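Local coordinates for SH2 domain-containing protein 3C (Homo sapiens, PDB 3T6G) that acts as an adapter in integrin-mediated cell adhesion and migration, signalling through BCAR1, CRK and RAPGEF1 with a C-terminal exchange-factor-like domain closed to canonical nucleotide exchange, at residues A[19-24]-A[276-281]; A[35-40]-A[283-288]; A[73-76]-A[81-84]; A[78-81]-A[85-88]. The protein carries 2 engineered substitutions. All coordinates share one frame; numbering follows the deposited sequence. Where two conformers were deposited one is given.

Contact 1: A[19-24]-A[276-281]; sequences ATFQSL and VFSTEF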
loop_
_atom_site.group_PDB
_atom_site.type_symbol
_atom_site.label_atom_id
_atom_site.label_comp_id
_atom_site.label_asym_id
_atom_site.label_seq_id
_atom_site.Cartn_x
_atom_site.Cartn_y
_atom_site.Cartn_z
ATOM N N ALA A 19 -12.150 -17.089 9.348
ATOM C CA ALA A 19 -12.848 -18.312 9.729
ATOM C C ALA A 19 -12.431 -18.919 11.082
ATOM O O ALA A 19 -13.178 -19.716 11.650
ATOM C CB ALA A 19 -12.724 -19.354 8.617
ATOM N N THR A 20 -11.255 -18.551 11.595
ATOM C CA THR A 20 -10.781 -19.097 12.876
ATOM C C THR A 20 -10.762 -18.081 14.022
ATOM O O THR A 20 -10.455 -18.426 15.172
ATOM C CB THR A 20 -9.388 -19.770 12.751
ATOM O OG1 THR A 20 -8.403 -18.807 12.337
ATOM C CG2 THR A 20 -9.448 -20.908 11.756
ATOM N N PHE A 21 -11.101 -16.834 13.697
ATOM C CA PHE A 21 -11.174 -15.759 14.678
ATOM C C PHE A 21 -12.288 -16.036 15.692
ATOM O O PHE A 21 -13.399 -16.422 15.321
ATOM C CB PHE A 21 -11.381 -14.419 13.961
ATOM C CG PHE A 21 -11.564 -13.242 14.891
ATOM C CD1 PHE A 21 -10.478 -12.496 15.307
ATOM C CD2 PHE A 21 -12.822 -12.881 15.337
ATOM C CE1 PHE A 21 -10.639 -11.418 16.161
ATOM C CE2 PHE A 21 -12.992 -11.798 16.190
ATOM C CZ PHE A 21 -11.895 -11.067 16.600
ATOM N N GLN A 22 -11.970 -15.871 16.973
ATOM C CA GLN A 22 -12.915 -16.111 18.055
ATOM C C GLN A 22 -12.794 -14.942 19.018
ATOM O O GLN A 22 -11.709 -14.371 19.141
ATOM C CB GLN A 22 -12.568 -17.408 18.788
ATOM C CG GLN A 22 -12.617 -18.695 17.947
ATOM C CD GLN A 22 -12.053 -19.916 18.694
ATOM O OE1 GLN A 22 -10.839 -20.011 18.921
ATOM N NE2 GLN A 22 -12.930 -20.848 19.071
ATOM N N SER A 23 -13.896 -14.585 19.686
ATOM C CA SER A 23 -13.932 -13.481 20.655
ATOM C C SER A 23 -15.287 -13.423 21.350
ATOM O O SER A 23 -16.174 -14.216 21.040
ATOM C CB SER A 23 -13.684 -12.143 19.960
ATOM O OG SER A 23 -13.830 -11.064 20.871
ATOM N N LEU A 24 -15.452 -12.485 22.285
ATOM C CA LEU A 24 -16.747 -12.271 22.947
ATOM C C LEU A 24 -17.692 -11.495 22.037
ATOM O O LEU A 24 -18.909 -11.674 22.086
ATOM C CB LEU A 24 -16.587 -11.508 24.263
ATOM C CG LEU A 24 -16.193 -12.260 25.529
ATOM C CD1 LEU A 24 -15.979 -11.249 26.638
ATOM C CD2 LEU A 24 -17.251 -13.291 25.963
ATOM N N VAL A 276 -11.924 -3.999 17.256
ATOM C CA VAL A 276 -12.747 -3.295 16.259
ATOM C C VAL A 276 -11.922 -2.930 15.031
ATOM O O VAL A 276 -12.395 -2.978 13.901
ATOM C CB VAL A 276 -13.395 -2.017 16.877
ATOM C CG1 VAL A 276 -14.027 -1.180 15.818
ATOM C CG2 VAL A 276 -14.442 -2.392 17.960
ATOM N N PHE A 277 -10.659 -2.601 15.276
ATOM C CA PHE A 277 -9.737 -2.170 14.244
ATOM C C PHE A 277 -8.887 -3.323 13.710
ATOM O O PHE A 277 -7.822 -3.106 13.109
ATOM C CB PHE A 277 -8.833 -1.076 14.805
ATOM C CG PHE A 277 -9.506 0.244 14.909
ATOM C CD1 PHE A 277 -10.149 0.795 13.798
ATOM C CD2 PHE A 277 -9.534 0.933 16.115
ATOM C CE1 PHE A 277 -10.794 2.021 13.889
ATOM C CE2 PHE A 277 -10.177 2.162 16.213
ATOM C CZ PHE A 277 -10.810 2.702 15.105
ATOM N N SER A 278 -9.353 -4.545 13.944
ATOM C CA SER A 278 -8.667 -5.709 13.428
ATOM C C SER A 278 -9.409 -6.217 12.185
ATOM O O SER A 278 -10.654 -6.320 12.201
ATOM C CB SER A 278 -8.555 -6.800 14.502
ATOM O OG SER A 278 -9.352 -7.926 14.174
ATOM N N THR A 279 -8.641 -6.523 11.125
ATOM C CA THR A 279 -9.193 -6.897 9.809
ATOM C C THR A 279 -9.998 -8.197 9.853
ATOM O O THR A 279 -11.072 -8.300 9.242
ATOM C CB THR A 279 -8.102 -7.052 8.743
ATOM O OG1 THR A 279 -7.397 -5.816 8.591
ATOM C CG2 THR A 279 -8.732 -7.445 7.417
ATOM N N GLU A 280 -9.472 -9.185 10.569
ATOM C CA GLU A 280 -10.219 -10.403 10.843
ATOM C C GLU A 280 -11.561 -10.104 11.510
ATOM O O GLU A 280 -12.594 -10.655 11.125
ATOM C CB GLU A 280 -9.400 -11.346 11.731
ATOM C CG GLU A 280 -7.942 -11.504 11.299
ATOM C CD GLU A 280 -7.367 -12.881 11.643
ATOM O OE1 GLU A 280 -6.130 -13.015 11.770
ATOM O OE2 GLU A 280 -8.150 -13.842 11.771
ATOM N N PHE A 281 -11.555 -9.238 12.517
ATOM C CA PHE A 281 -12.812 -8.858 13.157
ATOM C C PHE A 281 -13.740 -8.228 12.105
ATOM O O PHE A 281 -14.927 -8.576 11.998
ATOM C CB PHE A 281 -12.577 -7.891 14.328
ATOM C CG PHE A 281 -13.826 -7.174 14.776
ATOM C CD1 PHE A 281 -14.724 -7.784 15.646
ATOM C CD2 PHE A 281 -14.106 -5.889 14.325
ATOM C CE1 PHE A 281 -15.887 -7.121 16.064
ATOM C CE2 PHE A 281 -15.267 -5.213 14.737
ATOM C CZ PHE A 281 -16.163 -5.827 15.600
#
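Phe21 lays its ring against the first turn of helix 279-287, and its atoms meet that turn one after another. CB passes the carboxylate of Glu280, with OE2 of that residue 3.9 Å from Phe21 CB. Because CG stands anti to the backbone N (chi1 176°), the ring is carried out of the extended chain toward the helix. Phe21 CD1 then reaches Glu280 CB at 3.9 Å, so the aliphatic root of the glutamate does the packing while its carboxylate plane is turned 50° from the ring. Farther out, Phe21 CE1 passes 4.2 Å from Ser278 OG. The tip, Phe21 CZ, rests 4.0 Å from Phe281 CB, and Phe281 CA lies over one ring face, displaced toward the rim.

This turn is the capped start of the helix within the Cdc25-homology domain: Ser278 is the N-cap, and its OG accepts from Phe281 N at 3.1 Å. A small hydroxyl suits that place, satisfying an amide that the helix cannot yet pair.

Phe281 turns the edge of its ring to Phe21 CE2, and its side chain leads on to Val41 and Met109. The side chain of Phe21 also touches Ile26, and nearby Ser23 OG is hydrogen-bonded to Glu275 OE2.

Contact 2: A[35-40]-A[283-288]; sequences VGLLRK and MRLLWG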
loop_
_atom_site.group_PDB
_atom_site.type_symbol
_atom_site.label_atom_id
_atom_site.label_comp_id
_atom_site.label_asym_id
_atom_site.label_seq_id
_atom_site.Cartn_x
_atom_site.Cartn_y
_atom_site.Cartn_z
ATOM N N VAL A 35 -27.193 -6.710 13.991
ATOM C CA VAL A 35 -27.507 -5.373 14.495
ATOM C C VAL A 35 -26.895 -5.068 15.854
ATOM O O VAL A 35 -26.339 -3.982 16.057
ATOM C CB VAL A 35 -29.023 -5.100 14.529
ATOM C CG1 VAL A 35 -29.628 -5.353 13.151
ATOM C CG2 VAL A 35 -29.700 -5.949 15.590
ATOM N N GLY A 36 -26.999 -6.015 16.782
ATOM C CA GLY A 36 -26.425 -5.829 18.103
ATOM C C GLY A 36 -24.959 -5.463 17.978
ATOM O O GLY A 36 -24.468 -4.547 18.643
ATOM N N LEU A 37 -24.263 -6.174 17.096
ATOM C CA LEU A 37 -22.822 -6.025 16.953
ATOM C C LEU A 37 -22.472 -4.725 16.252
ATOM O O LEU A 37 -21.539 -4.029 16.644
ATOM C CB LEU A 37 -22.226 -7.229 16.214
ATOM C CG LEU A 37 -20.708 -7.244 16.005
ATOM C CD1 LEU A 37 -19.974 -6.966 17.313
ATOM C CD2 LEU A 37 -20.252 -8.574 15.382
ATOM N N LEU A 38 -23.219 -4.390 15.213
ATOM C CA LEU A 38 -23.079 -3.058 14.626
ATOM C C LEU A 38 -23.255 -1.995 15.717
ATOM O O LEU A 38 -22.487 -1.030 15.796
ATOM C CB LEU A 38 -24.093 -2.854 13.502
ATOM C CG LEU A 38 -23.803 -3.752 12.307
ATOM C CD1 LEU A 38 -24.995 -3.850 11.369
ATOM C CD2 LEU A 38 -22.573 -3.239 11.599
ATOM N N ARG A 39 -24.249 -2.197 16.579
ATOM C CA ARG A 39 -24.516 -1.239 17.637
ATOM C C ARG A 39 -23.330 -1.153 18.610
ATOM O O ARG A 39 -22.875 -0.051 18.949
ATOM C CB ARG A 39 -25.824 -1.587 18.354
ATOM C CG ARG A 39 -26.243 -0.616 19.465
ATOM C CD ARG A 39 -27.449 -1.147 20.253
ATOM N NE ARG A 39 -27.259 -2.543 20.658
ATOM C CZ ARG A 39 -26.240 -2.988 21.400
ATOM N NH1 ARG A 39 -25.304 -2.151 21.834
ATOM N NH2 ARG A 39 -26.149 -4.279 21.707
ATOM N N LYS A 40 -22.819 -2.309 19.043
ATOM C CA LYS A 40 -21.660 -2.343 19.938
ATOM C C LYS A 40 -20.464 -1.638 19.300
ATOM O O LYS A 40 -19.810 -0.792 19.920
ATOM C CB LYS A 40 -21.279 -3.786 20.284
ATOM C CG LYS A 40 -20.954 -4.015 21.766
ATOM C CD LYS A 40 -19.996 -2.958 22.310
ATOM C CE LYS A 40 -19.986 -2.937 23.838
ATOM N NZ LYS A 40 -19.589 -1.598 24.378
ATOM N N MET A 283 -13.700 -8.483 8.680
ATOM C CA MET A 283 -14.184 -9.431 7.693
ATOM C C MET A 283 -15.378 -10.217 8.226
ATOM O O MET A 283 -16.405 -10.313 7.568
ATOM C CB MET A 283 -13.054 -10.350 7.220
ATOM C CG MET A 283 -11.941 -9.575 6.543
ATOM S SD MET A 283 -10.504 -10.573 6.165
ATOM C CE MET A 283 -11.157 -11.561 4.794
ATOM N N ARG A 284 -15.251 -10.754 9.432
ATOM C CA ARG A 284 -16.337 -11.501 10.072
ATOM C C ARG A 284 -17.576 -10.652 10.341
ATOM O O ARG A 284 -18.712 -11.076 10.089
ATOM C CB ARG A 284 -15.838 -12.106 11.379
ATOM C CG ARG A 284 -15.059 -13.395 11.189
ATOM C CD ARG A 284 -16.037 -14.511 10.943
ATOM N NE ARG A 284 -15.490 -15.770 11.419
ATOM C CZ ARG A 284 -15.898 -16.411 12.505
ATOM N NH1 ARG A 284 -16.888 -15.923 13.237
ATOM N NH2 ARG A 284 -15.319 -17.557 12.842
ATOM N N LEU A 285 -17.356 -9.451 10.866
ATOM C CA LEU A 285 -18.447 -8.501 11.069
ATOM C C LEU A 285 -19.192 -8.261 9.773
ATOM O O LEU A 285 -20.391 -8.445 9.688
ATOM C CB LEU A 285 -17.896 -7.168 11.558
ATOM C CG LEU A 285 -18.878 -6.006 11.579
ATOM C CD1 LEU A 285 -19.977 -6.298 12.566
ATOM C CD2 LEU A 285 -18.140 -4.732 11.951
ATOM N N LEU A 286 -18.458 -7.836 8.759
ATOM C CA LEU A 286 -19.048 -7.428 7.495
ATOM C C LEU A 286 -19.665 -8.598 6.727
ATOM O O LEU A 286 -20.803 -8.538 6.270
ATOM C CB LEU A 286 -17.979 -6.720 6.666
ATOM C CG LEU A 286 -17.560 -5.403 7.334
ATOM C CD1 LEU A 286 -16.324 -4.803 6.707
ATOM C CD2 LEU A 286 -18.711 -4.407 7.303
ATOM N N TRP A 287 -18.927 -9.684 6.598
ATOM C CA TRP A 287 -19.391 -10.742 5.714
ATOM C C TRP A 287 -19.931 -11.976 6.424
ATOM O O TRP A 287 -20.483 -12.869 5.779
ATOM C CB TRP A 287 -18.308 -11.079 4.683
ATOM C CG TRP A 287 -18.007 -9.892 3.782
ATOM C CD1 TRP A 287 -18.738 -9.476 2.698
ATOM C CD2 TRP A 287 -16.918 -8.960 3.908
ATOM N NE1 TRP A 287 -18.167 -8.351 2.146
ATOM C CE2 TRP A 287 -17.048 -8.016 2.869
ATOM C CE3 TRP A 287 -15.840 -8.840 4.793
ATOM C CZ2 TRP A 287 -16.148 -6.969 2.692
ATOM C CZ3 TRP A 287 -14.945 -7.792 4.617
ATOM C CH2 TRP A 287 -15.100 -6.877 3.570
ATOM N N GLY A 288 -19.810 -12.005 7.751
ATOM C CA GLY A 288 -20.247 -13.154 8.536
ATOM C C GLY A 288 -19.305 -14.335 8.335
ATOM O O GLY A 288 -18.522 -14.351 7.384
#
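Leu37 and Leu285 both swing CG opposite the backbone N, with chi1 of -179° and 170°, and this sends their isobutyl groups into the space between helix 35-46 and helix 279-287. Leu38 takes the other common setting, CG opposite its carbonyl carbon, which brings one of its methyls back toward the same partner.

A single methyl carries the whole meeting. Leu285 CD1 lies 3.6 Å from Leu37 CD2 and equally near Leu37 CG, thus lying against the CG-CD2 branch of that side chain. From the next position on the helix, Leu38 CD2 approaches Leu285 CD1 at 4.1 Å. Two leucines of segment 35-40 therefore converge on one methyl, while the nearest backbones, at Leu37 and Leu285, keep their CA atoms 7.7 Å apart. Leucine suits these places because its methyls reach across that separation and bring no polar group into the contact.

The contact joins helix 35-46 to helix 279-287, far apart in the chain, in the all-helical Cdc25-homology fold. Leu285 also packs on Met109 of helix 93-115, and its backbone is hydrogen-bonded to that of Leu33.

With hydrocarbon alone meeting across these segments, the attraction is dispersive and hydrophobic, depending on close fit rather than on bond direction.

Contact 3: A[73-76]-A[81-84]; sequences EMQT and RWGM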
loop_
_atom_site.group_PDB
_atom_site.type_symbol
_atom_site.label_atom_id
_atom_site.label_comp_id
_atom_site.label_asym_id
_atom_site.label_seq_id
_atom_site.Cartn_x
_atom_site.Cartn_y
_atom_site.Cartn_z
ATOM N N GLU A 73 13.143 -13.890 14.990
ATOM C CA GLU A 73 12.719 -15.071 14.272
ATOM C C GLU A 73 11.793 -14.708 13.112
ATOM O O GLU A 73 11.799 -15.392 12.092
ATOM C CB GLU A 73 12.105 -16.108 15.193
ATOM C CG GLU A 73 13.095 -16.669 16.198
ATOM C CD GLU A 73 13.222 -15.822 17.464
ATOM O OE1 GLU A 73 12.514 -14.802 17.620
ATOM O OE2 GLU A 73 14.033 -16.183 18.325
ATOM N N MET A 74 11.009 -13.638 13.255
ATOM C CA MET A 74 10.175 -13.159 12.155
ATOM C C MET A 74 11.076 -12.643 11.029
ATOM O O MET A 74 10.846 -12.930 9.853
ATOM C CB MET A 74 9.207 -12.061 12.624
ATOM C CG MET A 74 8.073 -12.535 13.551
ATOM S SD MET A 74 7.195 -11.195 14.403
ATOM C CE MET A 74 6.639 -10.205 12.991
ATOM N N GLN A 75 12.105 -11.891 11.409
ATOM C CA GLN A 75 13.066 -11.327 10.472
ATOM C C GLN A 75 13.809 -12.386 9.643
ATOM O O GLN A 75 14.118 -12.198 8.460
ATOM C CB GLN A 75 14.070 -10.463 11.243
ATOM C CG GLN A 75 13.514 -9.067 11.588
ATOM C CD GLN A 75 14.331 -8.339 12.646
ATOM O OE1 GLN A 75 15.185 -8.936 13.303
ATOM N NE2 GLN A 75 14.063 -7.047 12.824
ATOM N N THR A 76 14.115 -13.501 10.275
ATOM C CA THR A 76 14.892 -14.525 9.621
ATOM C C THR A 76 14.019 -15.157 8.556
ATOM O O THR A 76 14.486 -15.459 7.461
ATOM C CB THR A 76 15.383 -15.589 10.646
ATOM O OG1 THR A 76 16.395 -15.007 11.474
ATOM C CG2 THR A 76 15.941 -16.798 9.942
ATOM N N ARG A 81 14.733 -7.069 7.863
ATOM C CA ARG A 81 14.333 -6.557 9.169
ATOM C C ARG A 81 12.871 -6.081 9.251
ATOM O O ARG A 81 12.169 -6.419 10.194
ATOM C CB ARG A 81 15.271 -5.436 9.618
ATOM C CG ARG A 81 16.591 -5.932 10.163
ATOM C CD ARG A 81 17.493 -4.789 10.603
ATOM N NE ARG A 81 18.578 -5.265 11.465
ATOM C CZ ARG A 81 19.619 -5.993 11.053
ATOM N NH1 ARG A 81 19.735 -6.350 9.776
ATOM N NH2 ARG A 81 20.548 -6.372 11.926
ATOM N N TRP A 82 12.412 -5.316 8.268
ATOM C CA TRP A 82 11.126 -4.606 8.381
ATOM C C TRP A 82 10.125 -4.891 7.261
ATOM O O TRP A 82 10.506 -5.104 6.108
ATOM C CB TRP A 82 11.405 -3.117 8.425
ATOM C CG TRP A 82 12.336 -2.761 9.530
ATOM C CD1 TRP A 82 13.579 -2.188 9.417
ATOM C CD2 TRP A 82 12.113 -2.963 10.932
ATOM N NE1 TRP A 82 14.141 -2.021 10.661
ATOM C CE2 TRP A 82 13.263 -2.487 11.611
ATOM C CE3 TRP A 82 11.052 -3.489 11.677
ATOM C CZ2 TRP A 82 13.382 -2.527 12.997
ATOM C CZ3 TRP A 82 11.160 -3.514 13.065
ATOM C CH2 TRP A 82 12.322 -3.041 13.710
ATOM N N GLY A 83 8.844 -4.899 7.603
ATOM C CA GLY A 83 7.785 -5.113 6.623
ATOM C C GLY A 83 7.817 -4.070 5.515
ATOM O O GLY A 83 7.379 -4.322 4.398
ATOM N N MET A 84 8.343 -2.890 5.820
ATOM C CA MET A 84 8.418 -1.853 4.819
ATOM C C MET A 84 9.325 -2.314 3.712
ATOM O O MET A 84 9.037 -2.083 2.532
ATOM C CB MET A 84 8.921 -0.530 5.409
ATOM C CG MET A 84 7.893 0.242 6.264
ATOM S SD MET A 84 6.306 0.591 5.449
ATOM C CE MET A 84 5.357 -0.835 5.923
#
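The turn between helix 72-78 and helix 83-86, in the RasGEF-type domain, is where Gln75 reaches over to Arg81, just ahead of the N-cap residue Trp82. Gln75 CG lies 3.3 Å from Arg81 O, and the amide beyond it gives the same oxygen a weak hydrogen bond, Gln75 NE2 to Arg81 O at 3.3 Å with an N-H...O angle of 149°. The chain is extended past CG (chi2 165°), which lays the amide alongside the start of the arginine side chain. There Gln75 NE2 is 3.8 Å from Arg81 CB and equally far from its CG. Within these segments it is the aliphatic base of Arg81, not its guanidinium, that meets the amide.

Glutamine suits the place because the two polar atoms of its amide serve different partners: OE1 is hydrogen-bonded to Lys72 NZ, leaving NE2 to face the carbonyl. An alanine here is likely to cost Arg81 O this weak donor and Lys72 NZ its amide acceptor, and to uncover the base of the arginine.

Gln75 NE2 also lies over one face of the Trp82 indole, 4.5 Å from CH2. Trp82 in turn stacks with His257 of helix 253-263 and touches Val70, so the turn between helices 72-78 and 83-86 lies against that helix.

Contact 4: A[78-81]-A[85-88]; sequences MGVR and ELLT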
loop_
_atom_site.group_PDB
_atom_site.type_symbol
_atom_site.label_atom_id
_atom_site.label_comp_id
_atom_site.label_asym_id
_atom_site.label_seq_id
_atom_site.Cartn_x
_atom_site.Cartn_y
_atom_site.Cartn_z
ATOM N N MET A 78 11.638 -13.714 6.998
ATOM C CA MET A 78 11.319 -12.716 5.972
ATOM C C MET A 78 12.520 -12.502 5.079
ATOM O O MET A 78 12.370 -12.217 3.896
ATOM C CB MET A 78 10.957 -11.347 6.585
ATOM C CG MET A 78 9.738 -11.321 7.440
ATOM S SD MET A 78 9.018 -9.685 7.641
ATOM C CE MET A 78 10.236 -8.727 8.524
ATOM N N GLY A 79 13.710 -12.617 5.670
ATOM C CA GLY A 79 14.960 -12.281 5.001
ATOM C C GLY A 79 15.345 -10.824 5.222
ATOM O O GLY A 79 16.479 -10.429 4.924
ATOM N N VAL A 80 14.406 -10.028 5.756
ATOM C CA VAL A 80 14.640 -8.603 5.976
ATOM C C VAL A 80 14.195 -8.182 7.372
ATOM O O VAL A 80 13.383 -8.863 7.999
ATOM C CB VAL A 80 13.896 -7.748 4.925
ATOM C CG1 VAL A 80 14.329 -8.140 3.532
ATOM C CG2 VAL A 80 12.416 -7.948 5.033
ATOM N N ARG A 81 14.733 -7.069 7.863
ATOM C CA ARG A 81 14.333 -6.557 9.169
ATOM C C ARG A 81 12.871 -6.081 9.251
ATOM O O ARG A 81 12.169 -6.419 10.194
ATOM C CB ARG A 81 15.271 -5.436 9.618
ATOM C CG ARG A 81 16.591 -5.932 10.163
ATOM C CD ARG A 81 17.493 -4.789 10.603
ATOM N NE ARG A 81 18.578 -5.265 11.465
ATOM C CZ ARG A 81 19.619 -5.993 11.053
ATOM N NH1 ARG A 81 19.735 -6.350 9.776
ATOM N NH2 ARG A 81 20.548 -6.372 11.926
ATOM N N GLU A 85 10.430 -2.950 4.096
ATOM C CA GLU A 85 11.379 -3.510 3.139
ATOM C C GLU A 85 10.752 -4.701 2.446
ATOM O O GLU A 85 10.814 -4.827 1.224
ATOM C CB GLU A 85 12.669 -3.918 3.831
ATOM C CG GLU A 85 13.648 -4.625 2.931
ATOM C CD GLU A 85 15.080 -4.452 3.412
ATOM O OE1 GLU A 85 15.252 -3.863 4.504
ATOM O OE2 GLU A 85 16.023 -4.892 2.706
ATOM N N LEU A 86 10.086 -5.541 3.222
ATOM C CA LEU A 86 9.491 -6.753 2.672
ATOM C C LEU A 86 8.532 -6.475 1.521
ATOM O O LEU A 86 8.448 -7.262 0.583
ATOM C CB LEU A 86 8.787 -7.587 3.753
ATOM C CG LEU A 86 8.191 -8.873 3.158
ATOM C CD1 LEU A 86 9.314 -9.735 2.573
ATOM C CD2 LEU A 86 7.368 -9.699 4.140
ATOM N N LEU A 87 7.797 -5.368 1.581
ATOM C CA LEU A 87 6.756 -5.143 0.570
ATOM C C LEU A 87 7.236 -4.582 -0.781
ATOM O O LEU A 87 6.432 -4.396 -1.691
ATOM C CB LEU A 87 5.558 -4.363 1.137
ATOM C CG LEU A 87 5.817 -3.112 1.966
ATOM C CD1 LEU A 87 6.274 -1.998 1.072
ATOM C CD2 LEU A 87 4.553 -2.719 2.684
ATOM N N THR A 88 8.539 -4.333 -0.906
ATOM C CA THR A 88 9.135 -4.017 -2.197
ATOM C C THR A 88 9.632 -5.283 -2.900
ATOM O O THR A 88 9.823 -5.296 -4.112
ATOM C CB THR A 88 10.347 -3.091 -2.046
ATOM O OG1 THR A 88 11.466 -3.849 -1.573
ATOM C CG2 THR A 88 10.048 -1.948 -1.088
#
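Val80 faces two neighbouring side chains of helix 83-86 and turns a different branch to each. It crosses Glu85 at a slant and Leu86 at about a right angle. Val80 CG1 lies 3.6 Å from Glu85 CG, and Val80 CB is 3.7 Å from that same carbon, so the valine presses on the methylene part of the acid. Glu85 leads CG away from its backbone N (chi1 174°) and stays extended, carrying the carboxylate past the valine, with OE2 3.8 Å from Val80 CG1. The other branch, Val80 CG2, is directed at the root of Leu86, 3.9 Å from its CB. Beyond it Met78, extended to its sulfur (chi2 -159°), sets SD 3.9 Å from Leu86 CD2, crossing the leucine obliquely.

These residues fold the end of helix 72-78 back on helix 83-86. Gly79 makes the turn with a positive phi of 91°, where a CB would collide with the preceding carbonyl oxygen. Leu86 continues inward to Leu95 of helix 93-115.

The polar end of Glu85 looks outside these segments: its OE2 pairs with a basic side chain on the chain of another protein and is hydrogen-bonded to a polar one there, while an aromatic residue of that chain packs on Val80. A glutamine in its place would probably leave that basic group without its counter-charge. The apolar packing thus holds the stem of a buried acid whose charge is answered by another protein.

The four contacts fall into two groups on the helical domain. Contacts 1 and 2 have centres 10 Å apart and share helix 279-287. They touch where Arg284 NH2 lies 3.3 Å from Ala19 O, a weak hydrogen bond, and their segments alternate along the chain, so that two successive parts of the N-terminal region lie on successive parts of one helix. Contacts 3 and 4, with centres 6 Å apart, share Arg81 and helix 83-86; Gln75 CG packs 3.6 Å from Val80 O. This second pair is nested in the chain closed by the first, with centres 24 to 34 Å away. Contact 4 meets the chain of another protein, whereas no other chain of the assembly touches contacts 1 and 2.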